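Local coordinates for protein meta cleavage compound hydrolase (Janthinobacterium, PDB 1J1I) that hydrolyses a carbon-carbon bond of the meta-cleavage product formed in carbazole degradation, releasing anthranilate, and has the alpha/beta-hydrolase fold, at residues R91-H94 and L95-I99. Sequence-based numbering, arbitrary orientation.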
ATOM      1  N   ARG A  91     -27.842   7.855  -5.474  1.00 18.81           N
ATOM      2  CA  ARG A  91     -27.013   6.652  -5.480  1.00 16.73           C
ATOM      3  C   ARG A  91     -26.582   6.304  -4.053  1.00 16.51           C
ATOM      4  O   ARG A  91     -26.511   5.129  -3.685  1.00 19.40           O
ATOM      5  CB  ARG A  91     -25.774   6.837  -6.364  1.00 20.33           C
ATOM      6  CG  ARG A  91     -26.018   6.640  -7.859  1.00 20.28           C
ATOM      7  CD  ARG A  91     -24.715   6.784  -8.652  1.00 17.22           C
ATOM      8  NE  ARG A  91     -24.237   8.165  -8.650  1.00 22.84           N
ATOM      9  CZ  ARG A  91     -24.703   9.119  -9.451  1.00 22.39           C
ATOM     10  NH1 ARG A  91     -25.658   8.842 -10.329  1.00 23.98           N
ATOM     11  NH2 ARG A  91     -24.227  10.354  -9.364  1.00 25.55           N
ATOM     12  N   ILE A  92     -26.293   7.323  -3.254  1.00 18.02           N
ATOM     13  CA  ILE A  92     -25.894   7.096  -1.867  1.00 19.53           C
ATOM     14  C   ILE A  92     -27.050   6.444  -1.109  1.00 21.86           C
ATOM     15  O   ILE A  92     -26.862   5.448  -0.404  1.00 19.87           O
ATOM     16  CB  ILE A  92     -25.503   8.421  -1.172  1.00 18.20           C
ATOM     17  CG1 ILE A  92     -24.201   8.955  -1.788  1.00 18.60           C
ATOM     18  CG2 ILE A  92     -25.343   8.199   0.338  1.00 20.89           C
ATOM     19  CD1 ILE A  92     -23.823  10.350  -1.327  1.00 21.61           C
ATOM     20  N   ARG A  93     -28.246   7.007  -1.265  1.00 23.57           N
ATOM     21  CA  ARG A  93     -29.428   6.471  -0.599  1.00 20.45           C
ATOM     22  C   ARG A  93     -29.664   5.033  -1.037  1.00 20.64           C
ATOM     23  O   ARG A  93     -30.010   4.173  -0.223  1.00 17.64           O
ATOM     24  CB  ARG A  93     -30.669   7.301  -0.936  1.00 27.64           C
ATOM     25  CG  ARG A  93     -31.933   6.823  -0.224  1.00 35.14           C
ATOM     26  CD  ARG A  93     -33.185   7.341  -0.912  1.00 47.64           C
ATOM     27  NE  ARG A  93     -33.167   8.792  -1.074  1.00 47.77           N
ATOM     28  CZ  ARG A  93     -34.081   9.481  -1.751  1.00 54.50           C
ATOM     29  NH1 ARG A  93     -33.983  10.800  -1.846  1.00 52.32           N
ATOM     30  NH2 ARG A  93     -35.094   8.850  -2.334  1.00 48.57           N
ATOM     31  N   HIS A  94     -29.478   4.772  -2.329  1.00 21.10           N
ATOM     32  CA  HIS A  94     -29.680   3.427  -2.847  1.00 21.98           C
ATOM     33  C   HIS A  94     -28.749   2.429  -2.167  1.00 22.32           C
ATOM     34  O   HIS A  94     -29.187   1.364  -1.735  1.00 19.13           O
ATOM     35  CB  HIS A  94     -29.458   3.375  -4.364  1.00 19.82           C
ATOM     36  CG  HIS A  94     -29.452   1.983  -4.916  1.00 19.65           C
ATOM     37  ND1 HIS A  94     -28.329   1.403  -5.463  1.00 18.82           N
ATOM     38  CD2 HIS A  94     -30.425   1.040  -4.972  1.00 17.80           C
ATOM     39  CE1 HIS A  94     -28.607   0.167  -5.833  1.00 20.54           C
ATOM     40  NE2 HIS A  94     -29.875  -0.079  -5.546  1.00 22.30           N
ATOM     41  N   LEU A  95     -27.467   2.769  -2.079  1.00 23.74           N
ATOM     42  CA  LEU A  95     -26.500   1.882  -1.445  1.00 18.93           C
ATOM     43  C   LEU A  95     -26.899   1.663   0.013  1.00 17.29           C
ATOM     44  O   LEU A  95     -26.799   0.551   0.536  1.00 16.52           O
ATOM     45  CB  LEU A  95     -25.090   2.472  -1.544  1.00 18.24           C
ATOM     46  CG  LEU A  95     -23.956   1.722  -0.834  1.00 18.00           C
ATOM     47  CD1 LEU A  95     -23.931   0.267  -1.295  1.00 18.77           C
ATOM     48  CD2 LEU A  95     -22.617   2.401  -1.148  1.00 19.01           C
ATOM     49  N   HIS A  96     -27.360   2.726   0.664  1.00 19.42           N
ATOM     50  CA  HIS A  96     -27.806   2.635   2.051  1.00 18.33           C
ATOM     51  C   HIS A  96     -28.952   1.629   2.159  1.00 18.73           C
ATOM     52  O   HIS A  96     -28.945   0.755   3.029  1.00 19.44           O
ATOM     53  CB  HIS A  96     -28.262   4.016   2.547  1.00 19.82           C
ATOM     54  CG  HIS A  96     -29.150   3.970   3.757  1.00 23.84           C
ATOM     55  ND1 HIS A  96     -30.493   3.674   3.682  1.00 24.07           N
ATOM     56  CD2 HIS A  96     -28.885   4.188   5.068  1.00 24.69           C
ATOM     57  CE1 HIS A  96     -31.021   3.717   4.894  1.00 26.23           C
ATOM     58  NE2 HIS A  96     -30.067   4.026   5.753  1.00 25.33           N
ATOM     59  N   ASP A  97     -29.927   1.754   1.263  1.00 18.10           N
ATOM     60  CA  ASP A  97     -31.087   0.871   1.256  1.00 20.48           C
ATOM     61  C   ASP A  97     -30.701  -0.576   0.935  1.00 22.29           C
ATOM     62  O   ASP A  97     -31.246  -1.513   1.520  1.00 20.81           O
ATOM     63  CB  ASP A  97     -32.144   1.381   0.257  1.00 19.31           C
ATOM     64  CG  ASP A  97     -32.716   2.747   0.643  1.00 21.76           C
ATOM     65  OD1 ASP A  97     -32.519   3.187   1.792  1.00 19.83           O
ATOM     66  OD2 ASP A  97     -33.381   3.384  -0.199  1.00 20.89           O
ATOM     67  N   PHE A  98     -29.755  -0.761   0.016  1.00 20.23           N
ATOM     68  CA  PHE A  98     -29.307  -2.104  -0.338  1.00 19.54           C
ATOM     69  C   PHE A  98     -28.681  -2.773   0.882  1.00 19.73           C
ATOM     70  O   PHE A  98     -28.991  -3.917   1.199  1.00 21.13           O
ATOM     71  CB  PHE A  98     -28.285  -2.052  -1.475  1.00 20.51           C
ATOM     72  CG  PHE A  98     -27.676  -3.390  -1.809  1.00 19.36           C
ATOM     73  CD1 PHE A  98     -26.398  -3.714  -1.367  1.00 19.63           C
ATOM     74  CD2 PHE A  98     -28.382  -4.324  -2.566  1.00 17.81           C
ATOM     75  CE1 PHE A  98     -25.821  -4.951  -1.671  1.00 22.88           C
ATOM     76  CE2 PHE A  98     -27.821  -5.567  -2.877  1.00 22.07           C
ATOM     77  CZ  PHE A  98     -26.531  -5.882  -2.428  1.00 19.93           C
ATOM     78  N   ILE A  99     -27.798  -2.051   1.562  1.00 20.27           N
ATOM     79  CA  ILE A  99     -27.152  -2.592   2.750  1.00 19.59           C
ATOM     80  C   ILE A  99     -28.199  -3.023   3.778  1.00 21.93           C
ATOM     81  O   ILE A  99     -28.149  -4.141   4.291  1.00 20.67           O
ATOM     82  CB  ILE A  99     -26.184  -1.555   3.365  1.00 19.64           C
ATOM     83  CG1 ILE A  99     -24.978  -1.378   2.431  1.00 18.95           C
ATOM     84  CG2 ILE A  99     -25.712  -2.012   4.734  1.00 22.52           C
ATOM     85  CD1 ILE A  99     -24.060  -0.244   2.815  1.00 21.18           C
TER
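Asp97 lays its carboxylate back against the preceding turn of helix 88-101, CG 3.2 Å from Arg93 O, an approach of acceptors that are not bonded to each other. Its chi1 of -64° sets CG beside its own backbone N and so turns the group back toward that carbonyl. OD2 also lies 3.7 Å from CG of Arg93; the two chains run side by side, and the guanidinium leads on past the carboxylate, NE staying 5.5 Å from Asp97 OD2, too far for a salt bridge. Within the helix the carboxylate accepts from the residue just before it: His96 ND1 donates to Asp97 OD1 at 2.8 Å, in the imidazole plane but 28° out of the carboxylate plane, on the anti side of the oxygen. The His96 ring also meets that of His127. Were Asp97 an alanine, His96 ND1 would probably lose this acceptor and its ring would be held less firmly. Beneath these side chains run the i to i+4 bonds of an alpha-helix, among them Asp97 N to Arg93 O at 2.8 Å. Elsewhere round the helix, Leu95 and Phe98 pack on Met71 of strand 67-71, while His94 NE2 hydrogen-bonds Thr28 OG1. The His96 N-H and, more weakly, the distant Arg93 charge would be expected to offset the carboxylate's closeness to Arg93 O.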